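PDB 7LKK: aminofutalosine deaminase from Helicobacter pylori, which catalyses the deamination of aminofutalosine in the menaquinone pathway and probably also converts adenosine into inosine at a metal-containing active site. Local coordinates for residues P352-A357 with K398-L403; T298-N303 with L339-A344; E17-S22 with S69-A74; L23-N28 with I359-A364. All coordinates share one frame; numbering follows the deposited sequence.

Contacts 3, 4 and 1 form a chain of touching neighbours. The centres of contacts 3 and 4 are about 13 Å apart, and those of contacts 4 and 1 about 10 Å. Contact 3 sits in the beta domain, and its strand 69-80 pairs with strand 23-25 of contact 4. Contacts 4 and 1 share helix 353-364, and Phe25 of contact 4 packs on Ala401 and Ile402 of contact 1. Contact 2 joins helix 300-305, next to the iron site, to helix 338-348, and its Leu342 touches contact 4. Along the chain contact 4 crosses contacts 3 and 1, and contact 2 is nested within it. N-terminal strands and late helices thus join beta domain to catalytic barrel.

Contact 1 (P352-A357 with K398-L403)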
loop_
_atom_site.group_PDB
_atom_site.type_symbol
_atom_site.label_atom_id
_atom_site.label_comp_id
_atom_site.label_asym_id
_atom_site.label_seq_id
_atom_site.Cartn_x
_atom_site.Cartn_y
_atom_site.Cartn_z
ATOM N N PRO A 352 -5.575 -8.709 13.138
ATOM C CA PRO A 352 -6.876 -8.030 13.044
ATOM C C PRO A 352 -6.749 -6.529 12.837
ATOM O O PRO A 352 -6.037 -5.844 13.578
ATOM C CB PRO A 352 -7.531 -8.366 14.387
ATOM C CG PRO A 352 -7.019 -9.742 14.684
ATOM C CD PRO A 352 -5.615 -9.824 14.104
ATOM N N LEU A 353 -7.456 -6.019 11.825
ATOM C CA LEU A 353 -7.176 -4.682 11.308
ATOM C C LEU A 353 -7.417 -3.603 12.358
ATOM O O LEU A 353 -6.629 -2.655 12.472
ATOM C CB LEU A 353 -8.024 -4.426 10.062
ATOM C CG LEU A 353 -7.761 -3.139 9.283
ATOM C CD1 LEU A 353 -6.276 -2.967 9.001
ATOM C CD2 LEU A 353 -8.561 -3.145 7.987
ATOM N N LEU A 354 -8.497 -3.722 13.133
ATOM C CA LEU A 354 -8.762 -2.717 14.159
ATOM C C LEU A 354 -7.664 -2.713 15.216
ATOM O O LEU A 354 -7.245 -1.648 15.685
ATOM C CB LEU A 354 -10.131 -2.956 14.792
ATOM C CG LEU A 354 -11.313 -2.614 13.880
ATOM C CD1 LEU A 354 -12.636 -3.000 14.523
ATOM C CD2 LEU A 354 -11.298 -1.138 13.506
ATOM N N GLU A 355 -7.173 -3.896 15.590
ATOM C CA GLU A 355 -6.058 -3.968 16.529
ATOM C C GLU A 355 -4.782 -3.409 15.912
ATOM O O GLU A 355 -4.021 -2.698 16.581
ATOM C CB GLU A 355 -5.850 -5.414 16.978
ATOM C CG GLU A 355 -4.827 -5.584 18.088
ATOM C CD GLU A 355 -4.484 -7.039 18.346
ATOM O OE1 GLU A 355 -5.269 -7.921 17.934
ATOM O OE2 GLU A 355 -3.426 -7.299 18.958
ATOM N N LEU A 356 -4.540 -3.708 14.633
ATOM C CA LEU A 356 -3.333 -3.233 13.966
ATOM C C LEU A 356 -3.362 -1.723 13.761
ATOM O O LEU A 356 -2.306 -1.080 13.759
ATOM C CB LEU A 356 -3.167 -3.953 12.626
ATOM C CG LEU A 356 -1.874 -3.732 11.839
ATOM C CD1 LEU A 356 -0.678 -4.185 12.652
ATOM C CD2 LEU A 356 -1.931 -4.468 10.510
ATOM N N ALA A 357 -4.554 -1.142 13.601
ATOM C CA ALA A 357 -4.655 0.302 13.420
ATOM C C ALA A 357 -4.189 1.047 14.666
ATOM O O ALA A 357 -3.598 2.129 14.568
ATOM C CB ALA A 357 -6.090 0.688 13.059
ATOM N N LYS A 398 -16.823 6.081 16.687
ATOM C CA LYS A 398 -15.749 6.009 17.675
ATOM C C LYS A 398 -14.846 4.802 17.442
ATOM O O LYS A 398 -13.615 4.919 17.472
ATOM C CB LYS A 398 -16.349 5.967 19.080
ATOM C CG LYS A 398 -15.461 6.535 20.168
ATOM C CD LYS A 398 -16.143 6.410 21.521
ATOM C CE LYS A 398 -15.412 7.197 22.592
ATOM N NZ LYS A 398 -16.155 7.192 23.882
ATOM N N GLU A 399 -15.438 3.631 17.202
ATOM C CA GLU A 399 -14.642 2.417 17.073
ATOM C C GLU A 399 -13.963 2.294 15.712
ATOM O O GLU A 399 -13.001 1.530 15.582
ATOM C CB GLU A 399 -15.503 1.184 17.351
ATOM C CG GLU A 399 -16.551 0.882 16.301
ATOM C CD GLU A 399 -16.720 -0.608 16.078
ATOM O OE1 GLU A 399 -16.639 -1.370 17.067
ATOM O OE2 GLU A 399 -16.928 -1.019 14.916
ATOM N N GLN A 400 -14.442 3.017 14.699
ATOM C CA GLN A 400 -13.824 3.006 13.379
ATOM C C GLN A 400 -12.897 4.194 13.152
ATOM O O GLN A 400 -12.219 4.236 12.119
ATOM C CB GLN A 400 -14.901 2.997 12.286
ATOM C CG GLN A 400 -15.717 1.715 12.197
ATOM C CD GLN A 400 -15.032 0.642 11.379
ATOM O OE1 GLN A 400 -14.517 0.907 10.293
ATOM N NE2 GLN A 400 -15.030 -0.583 11.891
ATOM N N ALA A 401 -12.846 5.140 14.095
ATOM C CA ALA A 401 -12.210 6.431 13.847
ATOM C C ALA A 401 -10.738 6.278 13.480
ATOM O O ALA A 401 -10.256 6.906 12.531
ATOM C CB ALA A 401 -12.366 7.331 15.075
ATOM N N ILE A 402 -10.002 5.461 14.237
ATOM C CA ILE A 402 -8.563 5.339 14.016
ATOM C C ILE A 402 -8.276 4.685 12.670
ATOM O O ILE A 402 -7.403 5.137 11.918
ATOM C CB ILE A 402 -7.911 4.565 15.175
ATOM C CG1 ILE A 402 -7.875 5.427 16.438
ATOM C CG2 ILE A 402 -6.508 4.109 14.795
ATOM C CD1 ILE A 402 -7.614 4.642 17.699
ATOM N N LEU A 403 -8.994 3.608 12.346
ATOM C CA LEU A 403 -8.766 2.923 11.076
ATOM C C LEU A 403 -9.180 3.792 9.893
ATOM O O LEU A 403 -8.435 3.916 8.914
ATOM C CB LEU A 403 -9.510 1.589 11.056
ATOM C CG LEU A 403 -9.542 0.859 9.709
ATOM C CD1 LEU A 403 -8.134 0.555 9.216
ATOM C CD2 LEU A 403 -10.367 -0.415 9.807
#
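Leu353 and Leu403 each turn CG anti to the backbone N (chi1 -173° and 171°), which sends two forked ends into one another where helices 353-364 and 401-408 pack together. This is a helix-helix contact in the amidohydrolase fold, made by the late helices of the chain. The two leucines cross at about a right angle. CG of Leu353 comes 3.7 Å from CD1 of Leu403, and CD2 of Leu353 lies equally near CD2 of the same partner, so both methyls of Leu403 are engaged. Leu346 of helix 338-348 also packs on both leucines, and Leu305 and Tyr93 of the second subunit reach Leu353 and Leu403 respectively.

Leu354 instead holds CG beside its backbone N, extending CD2 across the start of the other segment. That one methyl serves several partners: it is 3.9 Å from Leu403 CD2, 3.8 Å from the carbonyl O of Glu399 and 4.1 Å from Gln400 NE2. The side-chain NE2 of Gln400 has its hydrogen bond with Tyr93 O of the second subunit, so this contact borders the dimer interface. One turn on from Leu353, Ala357 lets the backbones come close, its CA lying 5.4 Å from that of Leu403. Its CB touches Ile402 CG2 at 3.9 Å, and the same CG2 rests 3.5 Å from the carbonyl O of Ala357.

Contact 2 (T298-N303 with L339-A344); sequences TCPFSN and LDELRA
Glu341 reaches from helix 338-348 to the first turn of helix 300-305. Beyond CB, CG lies anti to the backbone N (chi1 -162°), and a bend at chi2 (68°) then brings the carboxylate to Pro300 and Phe301. On the way CG of Glu341 passes 4.1 Å from Pro300 CD, and OE2 of Glu341 comes closer still to that same Pro300 CD, at 3.2 Å; the proline ring lines the route. At the tip, OE2 accepts the backbone N-H of Phe301 over 3.0 Å in an almost straight bond (171°), met on its syn side and a little out of the carboxylate plane. OE2 also takes a bond from a water 2.6 Å away, and this water in turn accepts the N-H of Ser302 at 2.8 Å. The other oxygen, OE1 of Glu341, is hydrogen-bonded to Asn333 ND2, which helps fix the rotation of the carboxylate.

One turn further along helix 338-348, Ala344 CB meets the edge of the Phe301 ring, 4.0 Å from CD2, while Leu407 of the second subunit packs on the same phenylalanine. The buried carboxylate accepts the N-H of Phe301 and holds the water that accepts that of Ser302, and the positive end of that helix probably stabilises its charge. Since Ser302 OG binds the iron ligand Asp328, the helix belongs to the second shell of the metal centre typical of amidohydrolase barrels.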
loop_
_atom_site.group_PDB
_atom_site.type_symbol
_atom_site.label_atom_id
_atom_site.label_comp_id
_atom_site.label_asym_id
_atom_site.label_seq_id
_atom_site.Cartn_x
_atom_site.Cartn_y
_atom_site.Cartn_z
ATOM N N THR A 298 10.339 -0.073 12.654
ATOM C CA THR A 298 9.943 -0.917 11.536
ATOM C C THR A 298 9.638 -0.062 10.312
ATOM O O THR A 298 9.021 1.003 10.418
ATOM C CB THR A 298 8.738 -1.798 11.907
ATOM O OG1 THR A 298 8.488 -2.737 10.855
ATOM C CG2 THR A 298 7.487 -0.960 12.168
ATOM N N CYS A 299 10.099 -0.523 9.151
ATOM C CA CYS A 299 9.925 0.184 7.882
ATOM C C CYS A 299 9.291 -0.782 6.894
ATOM O O CYS A 299 9.998 -1.490 6.159
ATOM C CB CYS A 299 11.257 0.726 7.367
ATOM S SG CYS A 299 12.179 1.732 8.566
ATOM N N PRO A 300 7.955 -0.841 6.836
ATOM C CA PRO A 300 7.297 -1.898 6.043
ATOM C C PRO A 300 7.614 -1.867 4.554
ATOM O O PRO A 300 7.841 -2.929 3.961
ATOM C CB PRO A 300 5.799 -1.665 6.309
ATOM C CG PRO A 300 5.692 -0.307 6.916
ATOM C CD PRO A 300 6.991 -0.044 7.616
ATOM N N PHE A 301 7.611 -0.692 3.920
ATOM C CA PHE A 301 7.829 -0.660 2.476
ATOM C C PHE A 301 9.274 -0.996 2.127
ATOM O O PHE A 301 9.532 -1.749 1.181
ATOM C CB PHE A 301 7.439 0.704 1.904
ATOM C CG PHE A 301 6.945 0.645 0.485
ATOM C CD1 PHE A 301 7.836 0.683 -0.576
ATOM C CD2 PHE A 301 5.591 0.543 0.212
ATOM C CE1 PHE A 301 7.386 0.626 -1.883
ATOM C CE2 PHE A 301 5.133 0.484 -1.095
ATOM C CZ PHE A 301 6.030 0.525 -2.143
ATOM N N SER A 302 10.229 -0.454 2.886
ATOM C CA SER A 302 11.631 -0.795 2.668
ATOM C C SER A 302 11.876 -2.287 2.859
ATOM O O SER A 302 12.594 -2.911 2.068
ATOM C CB SER A 302 12.518 0.022 3.606
ATOM O OG SER A 302 13.852 -0.452 3.587
ATOM N N ASN A 303 11.280 -2.877 3.901
ATOM C CA ASN A 303 11.442 -4.309 4.138
ATOM C C ASN A 303 10.916 -5.127 2.965
ATOM O O ASN A 303 11.500 -6.157 2.606
ATOM C CB ASN A 303 10.722 -4.718 5.421
ATOM C CG ASN A 303 11.372 -4.159 6.671
ATOM O OD1 ASN A 303 12.491 -3.641 6.637
ATOM N ND2 ASN A 303 10.669 -4.266 7.791
ATOM N N LEU A 339 1.823 8.797 6.288
ATOM C CA LEU A 339 0.496 8.212 6.117
ATOM C C LEU A 339 0.514 7.096 5.077
ATOM O O LEU A 339 -0.144 6.064 5.257
ATOM C CB LEU A 339 -0.506 9.298 5.731
ATOM C CG LEU A 339 -0.804 10.324 6.828
ATOM C CD1 LEU A 339 -1.497 11.550 6.257
ATOM C CD2 LEU A 339 -1.642 9.700 7.929
ATOM N N ASP A 340 1.262 7.285 3.987
ATOM C CA ASP A 340 1.449 6.205 3.023
ATOM C C ASP A 340 2.135 5.010 3.671
ATOM O O ASP A 340 1.754 3.858 3.430
ATOM C CB ASP A 340 2.263 6.697 1.825
ATOM C CG ASP A 340 1.480 7.632 0.923
ATOM O OD1 ASP A 340 0.263 7.797 1.139
ATOM O OD2 ASP A 340 2.087 8.205 -0.007
ATOM N N GLU A 341 3.147 5.269 4.504
ATOM C CA GLU A 341 3.855 4.186 5.181
ATOM C C GLU A 341 2.935 3.433 6.130
ATOM O O GLU A 341 3.030 2.206 6.258
ATOM C CB GLU A 341 5.060 4.742 5.940
ATOM C CG GLU A 341 6.096 3.696 6.317
ATOM C CD GLU A 341 6.815 3.132 5.110
ATOM O OE1 GLU A 341 6.914 3.844 4.088
ATOM O OE2 GLU A 341 7.281 1.976 5.180
ATOM N N LEU A 342 2.040 4.151 6.812
ATOM C CA LEU A 342 1.123 3.501 7.741
ATOM C C LEU A 342 0.127 2.611 7.007
ATOM O O LEU A 342 -0.217 1.528 7.492
ATOM C CB LEU A 342 0.399 4.551 8.582
ATOM C CG LEU A 342 1.314 5.334 9.529
ATOM C CD1 LEU A 342 0.549 6.438 10.251
ATOM C CD2 LEU A 342 1.990 4.395 10.520
ATOM N N ARG A 343 -0.339 3.045 5.834
ATOM C CA ARG A 343 -1.219 2.192 5.040
ATOM C C ARG A 343 -0.477 0.967 4.521
ATOM O O ARG A 343 -1.041 -0.133 4.476
ATOM C CB ARG A 343 -1.828 2.988 3.887
ATOM C CG ARG A 343 -2.963 3.910 4.316
ATOM C CD ARG A 343 -3.590 4.614 3.129
ATOM N NE ARG A 343 -2.764 5.714 2.641
ATOM C CZ ARG A 343 -2.816 6.956 3.113
ATOM N NH1 ARG A 343 -3.655 7.264 4.095
ATOM N NH2 ARG A 343 -2.024 7.891 2.604
ATOM N N ALA A 344 0.788 1.132 4.123
ATOM C CA ALA A 344 1.593 -0.030 3.763
ATOM C C ALA A 344 1.745 -0.963 4.955
ATOM O O ALA A 344 1.702 -2.190 4.807
ATOM C CB ALA A 344 2.965 0.411 3.246
HETATM O O HOH W 1 9.810 1.735 4.643
#

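Contact 3 (E17-S22 with S69-A74)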
loop_
_atom_site.group_PDB
_atom_site.type_symbol
_atom_site.label_atom_id
_atom_site.label_comp_id
_atom_site.label_asym_id
_atom_site.label_seq_id
_atom_site.Cartn_x
_atom_site.Cartn_y
_atom_site.Cartn_z
ATOM N N GLU A 17 -4.388 29.527 22.998
ATOM C CA GLU A 17 -5.566 29.406 22.153
ATOM C C GLU A 17 -6.183 28.033 22.373
ATOM O O GLU A 17 -5.610 27.170 23.043
ATOM C CB GLU A 17 -5.231 29.630 20.671
ATOM C CG GLU A 17 -4.121 28.743 20.144
ATOM C CD GLU A 17 -3.837 28.972 18.670
ATOM O OE1 GLU A 17 -4.800 29.158 17.895
ATOM O OE2 GLU A 17 -2.650 28.967 18.286
ATOM N N ILE A 18 -7.370 27.841 21.804
ATOM C CA ILE A 18 -8.118 26.595 21.918
ATOM C C ILE A 18 -8.418 26.090 20.515
ATOM O O ILE A 18 -8.838 26.866 19.650
ATOM C CB ILE A 18 -9.425 26.784 22.715
ATOM C CG1 ILE A 18 -9.150 27.469 24.055
ATOM C CG2 ILE A 18 -10.124 25.448 22.932
ATOM C CD1 ILE A 18 -10.404 27.747 24.867
ATOM N N ILE A 19 -8.191 24.799 20.287
ATOM C CA ILE A 19 -8.618 24.135 19.062
ATOM C C ILE A 19 -9.333 22.846 19.437
ATOM O O ILE A 19 -8.915 22.133 20.356
ATOM C CB ILE A 19 -7.448 23.848 18.094
ATOM C CG1 ILE A 19 -6.367 22.999 18.764
ATOM C CG2 ILE A 19 -6.871 25.146 17.542
ATOM C CD1 ILE A 19 -5.315 22.487 17.796
ATOM N N GLY A 20 -10.428 22.556 18.730
ATOM C CA GLY A 20 -11.178 21.347 18.964
ATOM C C GLY A 20 -11.582 20.700 17.643
ATOM O O GLY A 20 -11.510 21.323 16.584
ATOM N N ALA A 21 -11.995 19.445 17.743
ATOM C CA ALA A 21 -12.420 18.699 16.567
ATOM C C ALA A 21 -13.443 17.657 16.990
ATOM O O ALA A 21 -13.562 17.320 18.171
ATOM C CB ALA A 21 -11.230 18.037 15.857
ATOM N N SER A 22 -14.179 17.143 15.998
ATOM C CA SER A 22 -15.194 16.131 16.273
ATOM C C SER A 22 -14.585 14.885 16.897
ATOM O O SER A 22 -15.240 14.203 17.693
ATOM C CB SER A 22 -15.934 15.764 14.985
ATOM O OG SER A 22 -16.504 16.910 14.378
ATOM N N SER A 69 -13.485 16.487 11.592
ATOM C CA SER A 69 -12.037 16.469 11.507
ATOM C C SER A 69 -11.473 15.666 12.668
ATOM O O SER A 69 -12.174 15.334 13.626
ATOM C CB SER A 69 -11.466 17.892 11.503
ATOM O OG SER A 69 -12.040 18.657 10.458
ATOM N N VAL A 70 -10.186 15.345 12.566
ATOM C CA VAL A 70 -9.473 14.602 13.596
ATOM C C VAL A 70 -8.327 15.463 14.104
ATOM O O VAL A 70 -7.515 15.955 13.312
ATOM C CB VAL A 70 -8.950 13.253 13.069
ATOM C CG1 VAL A 70 -7.990 12.627 14.068
ATOM C CG2 VAL A 70 -10.113 12.313 12.777
ATOM N N LEU A 71 -8.277 15.650 15.419
ATOM C CA LEU A 71 -7.172 16.314 16.095
ATOM C C LEU A 71 -6.318 15.250 16.771
ATOM O O LEU A 71 -6.845 14.388 17.481
ATOM C CB LEU A 71 -7.693 17.324 17.122
ATOM C CG LEU A 71 -6.698 17.984 18.076
ATOM C CD1 LEU A 71 -5.627 18.728 17.305
ATOM C CD2 LEU A 71 -7.422 18.924 19.033
ATOM N N LEU A 72 -5.009 15.305 16.545
ATOM C CA LEU A 72 -4.105 14.283 17.051
ATOM C C LEU A 72 -2.709 14.888 17.136
ATOM O O LEU A 72 -2.461 15.973 16.594
ATOM C CB LEU A 72 -4.118 13.032 16.152
ATOM C CG LEU A 72 -3.252 13.021 14.889
ATOM C CD1 LEU A 72 -2.997 11.590 14.437
ATOM C CD2 LEU A 72 -3.903 13.822 13.770
ATOM N N PRO A 73 -1.786 14.237 17.843
ATOM C CA PRO A 73 -0.411 14.749 17.881
ATOM C C PRO A 73 0.229 14.697 16.503
ATOM O O PRO A 73 -0.065 13.816 15.693
ATOM C CB PRO A 73 0.298 13.804 18.858
ATOM C CG PRO A 73 -0.784 13.154 19.630
ATOM C CD PRO A 73 -1.953 13.060 18.712
ATOM N N ALA A 74 1.115 15.655 16.243
ATOM C CA ALA A 74 1.961 15.568 15.062
ATOM C C ALA A 74 2.745 14.261 15.079
ATOM O O ALA A 74 3.111 13.741 16.137
ATOM C CB ALA A 74 2.916 16.761 14.990
#
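Between Ile19-Ser22 and Ser69-Leu71 the two strands converge at their Ala21 and Ser69 ends, the segment axes approaching to 6.4 Å with 124° between their N-to-C directions and no hydrogen bond across. Contact is made by side chains, set partly against each other and partly against the facing backbone. Ala21 CB points into the other strand, 3.8 Å from Leu71 CB and 3.6 Å from the carbonyl O of Ser69. Leu71 places CG anti to its N (chi1 172°) and spreads its two methyls along strand 17-21: CD2 lies 3.8 Å from the carbonyl O of Ile19, whereas CD1 meets the Ile19 side chain.

Strand 17-21 is an inner strand of a four-stranded mixed sheet, bonded through its backbone to strands 37-41 and 62-66, and strand 69-80 belongs to a different set of strands. Their face-to-face meeting is part of the small beta-sandwich domain that accompanies the barrel in many amidohydrolases. In this interior Val39 and Val389 also cover Leu71.

Ile19 has CG1 between its backbone N and carbonyl carbon (chi1 57°), a rotation that carries CD1 to within 3.8 Å of Leu71 CD1, the two side chains crossing nearly at right angles. Beyond Ala21 the chain turns a corner at Ser22. There Ser22 OG is hydrogen-bonded to Asn68 N and Ser69 OG to Glu67 O.

Contact 4 (L23-N28 with I359-A364)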
loop_
_atom_site.group_PDB
_atom_site.type_symbol
_atom_site.label_atom_id
_atom_site.label_comp_id
_atom_site.label_asym_id
_atom_site.label_seq_id
_atom_site.Cartn_x
_atom_site.Cartn_y
_atom_site.Cartn_z
ATOM N N LEU A 23 -13.345 14.567 16.539
ATOM C CA LEU A 23 -12.630 13.421 17.080
ATOM C C LEU A 23 -11.236 13.870 17.481
ATOM O O LEU A 23 -10.575 14.592 16.726
ATOM C CB LEU A 23 -12.553 12.282 16.057
ATOM C CG LEU A 23 -13.888 11.648 15.658
ATOM C CD1 LEU A 23 -13.757 10.919 14.327
ATOM C CD2 LEU A 23 -14.373 10.703 16.745
ATOM N N VAL A 24 -10.799 13.456 18.665
ATOM C CA VAL A 24 -9.464 13.751 19.168
ATOM C C VAL A 24 -8.797 12.436 19.540
ATOM O O VAL A 24 -9.354 11.654 20.318
ATOM C CB VAL A 24 -9.500 14.703 20.379
ATOM C CG1 VAL A 24 -8.094 14.930 20.917
ATOM C CG2 VAL A 24 -10.150 16.022 19.998
ATOM N N PHE A 25 -7.616 12.190 18.980
ATOM C CA PHE A 25 -6.817 11.015 19.309
ATOM C C PHE A 25 -5.771 11.438 20.333
ATOM O O PHE A 25 -4.857 12.206 20.013
ATOM C CB PHE A 25 -6.149 10.429 18.064
ATOM C CG PHE A 25 -7.115 9.923 17.024
ATOM C CD1 PHE A 25 -8.458 9.742 17.319
ATOM C CD2 PHE A 25 -6.668 9.616 15.747
ATOM C CE1 PHE A 25 -9.334 9.277 16.358
ATOM C CE2 PHE A 25 -7.539 9.150 14.785
ATOM C CZ PHE A 25 -8.873 8.978 15.090
ATOM N N LEU A 26 -5.905 10.942 21.567
ATOM C CA LEU A 26 -4.947 11.302 22.606
ATOM C C LEU A 26 -3.595 10.639 22.382
ATOM O O LEU A 26 -2.560 11.204 22.759
ATOM C CB LEU A 26 -5.487 10.919 23.983
ATOM C CG LEU A 26 -6.672 11.712 24.529
ATOM C CD1 LEU A 26 -6.810 11.461 26.021
ATOM C CD2 LEU A 26 -6.506 13.196 24.247
ATOM N N CYS A 27 -3.591 9.452 21.777
ATOM C CA CYS A 27 -2.373 8.673 21.552
ATOM C C CYS A 27 -1.634 8.394 22.858
ATOM O O CYS A 27 -0.403 8.416 22.917
ATOM C CB CYS A 27 -1.457 9.354 20.535
ATOM S SG CYS A 27 -2.170 9.408 18.880
ATOM N N ASN A 28 -2.392 8.150 23.922
ATOM C CA ASN A 28 -1.809 7.443 25.046
ATOM C C ASN A 28 -1.768 5.955 24.717
ATOM O O ASN A 28 -2.302 5.507 23.697
ATOM C CB ASN A 28 -2.594 7.717 26.334
ATOM C CG ASN A 28 -4.102 7.573 26.157
ATOM O OD1 ASN A 28 -4.580 7.074 25.139
ATOM N ND2 ASN A 28 -4.854 8.013 27.159
ATOM N N ILE A 359 -1.870 -0.094 16.771
ATOM C CA ILE A 359 -0.418 -0.225 16.753
ATOM C C ILE A 359 0.194 0.759 15.765
ATOM O O ILE A 359 1.217 1.395 16.052
ATOM C CB ILE A 359 -0.025 -1.681 16.437
ATOM C CG1 ILE A 359 -0.368 -2.581 17.624
ATOM C CG2 ILE A 359 1.451 -1.789 16.083
ATOM C CD1 ILE A 359 -0.217 -4.050 17.341
ATOM N N ALA A 360 -0.436 0.917 14.597
ATOM C CA ALA A 360 0.086 1.833 13.586
ATOM C C ALA A 360 0.064 3.273 14.083
ATOM O O ALA A 360 1.048 4.009 13.932
ATOM C CB ALA A 360 -0.722 1.695 12.293
ATOM N N LEU A 361 -1.047 3.690 14.697
ATOM C CA LEU A 361 -1.162 5.065 15.174
ATOM C C LEU A 361 -0.165 5.349 16.291
ATOM O O LEU A 361 0.535 6.368 16.265
ATOM C CB LEU A 361 -2.591 5.342 15.644
ATOM C CG LEU A 361 -2.857 6.732 16.230
ATOM C CD1 LEU A 361 -2.479 7.818 15.236
ATOM C CD2 LEU A 361 -4.317 6.874 16.652
ATOM N N LEU A 362 -0.097 4.467 17.293
ATOM C CA LEU A 362 0.881 4.645 18.361
ATOM C C LEU A 362 2.305 4.524 17.834
ATOM O O LEU A 362 3.218 5.182 18.349
ATOM C CB LEU A 362 0.639 3.629 19.479
ATOM C CG LEU A 362 -0.687 3.763 20.234
ATOM C CD1 LEU A 362 -0.762 2.775 21.389
ATOM C CD2 LEU A 362 -0.881 5.188 20.722
ATOM N N GLY A 363 2.516 3.684 16.817
ATOM C CA GLY A 363 3.819 3.589 16.184
ATOM C C GLY A 363 4.254 4.862 15.491
ATOM O O GLY A 363 5.455 5.072 15.289
ATOM N N ALA A 364 3.304 5.716 15.113
ATOM C CA ALA A 364 3.605 6.972 14.445
ATOM C C ALA A 364 3.584 8.169 15.383
ATOM O O ALA A 364 3.896 9.281 14.946
ATOM C CB ALA A 364 2.617 7.215 13.299
#
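Phe25 and Leu361 cross at roughly a right angle where strand 23-25 of the beta domain meets helix 353-364 of the amidohydrolase fold. Neither squarely over the ring nor at its rim, CD2 of Leu361 approaches obliquely and comes closest to Phe25 CD2, at 3.7 Å. Ile402 of helix 401-408 touches both residues, so strand 23-25 and two helices share one apolar junction.

Cys27 is the second partner of Leu361. Its thiol sulfur SG sits against the fork of Leu361, 3.8 Å from CG and 4.0 Å from each of CD1 and CD2. Leu361 reaches both partners because its CG is anti to the backbone N (chi1 178°), directing the fork outward from the helix. Cys27 itself adopts a left-handed backbone conformation (phi 57°) just after the strand, consistent with the turn that places its CA 6.1 Å from the CA of Leu362.

Leu362 packs mainly against the backbone of Cys27 and Asn28, with Cys27 CB also 4.2 Å from Leu362 CD2. The Asn28 side chain is engaged by its own loop, OD1 accepting the backbone N-H of Glu32. Methyl CD2 of Leu362 lies 3.9 Å from Cys27 CA and only 3.3 Å from the carbonyl O of Asn28.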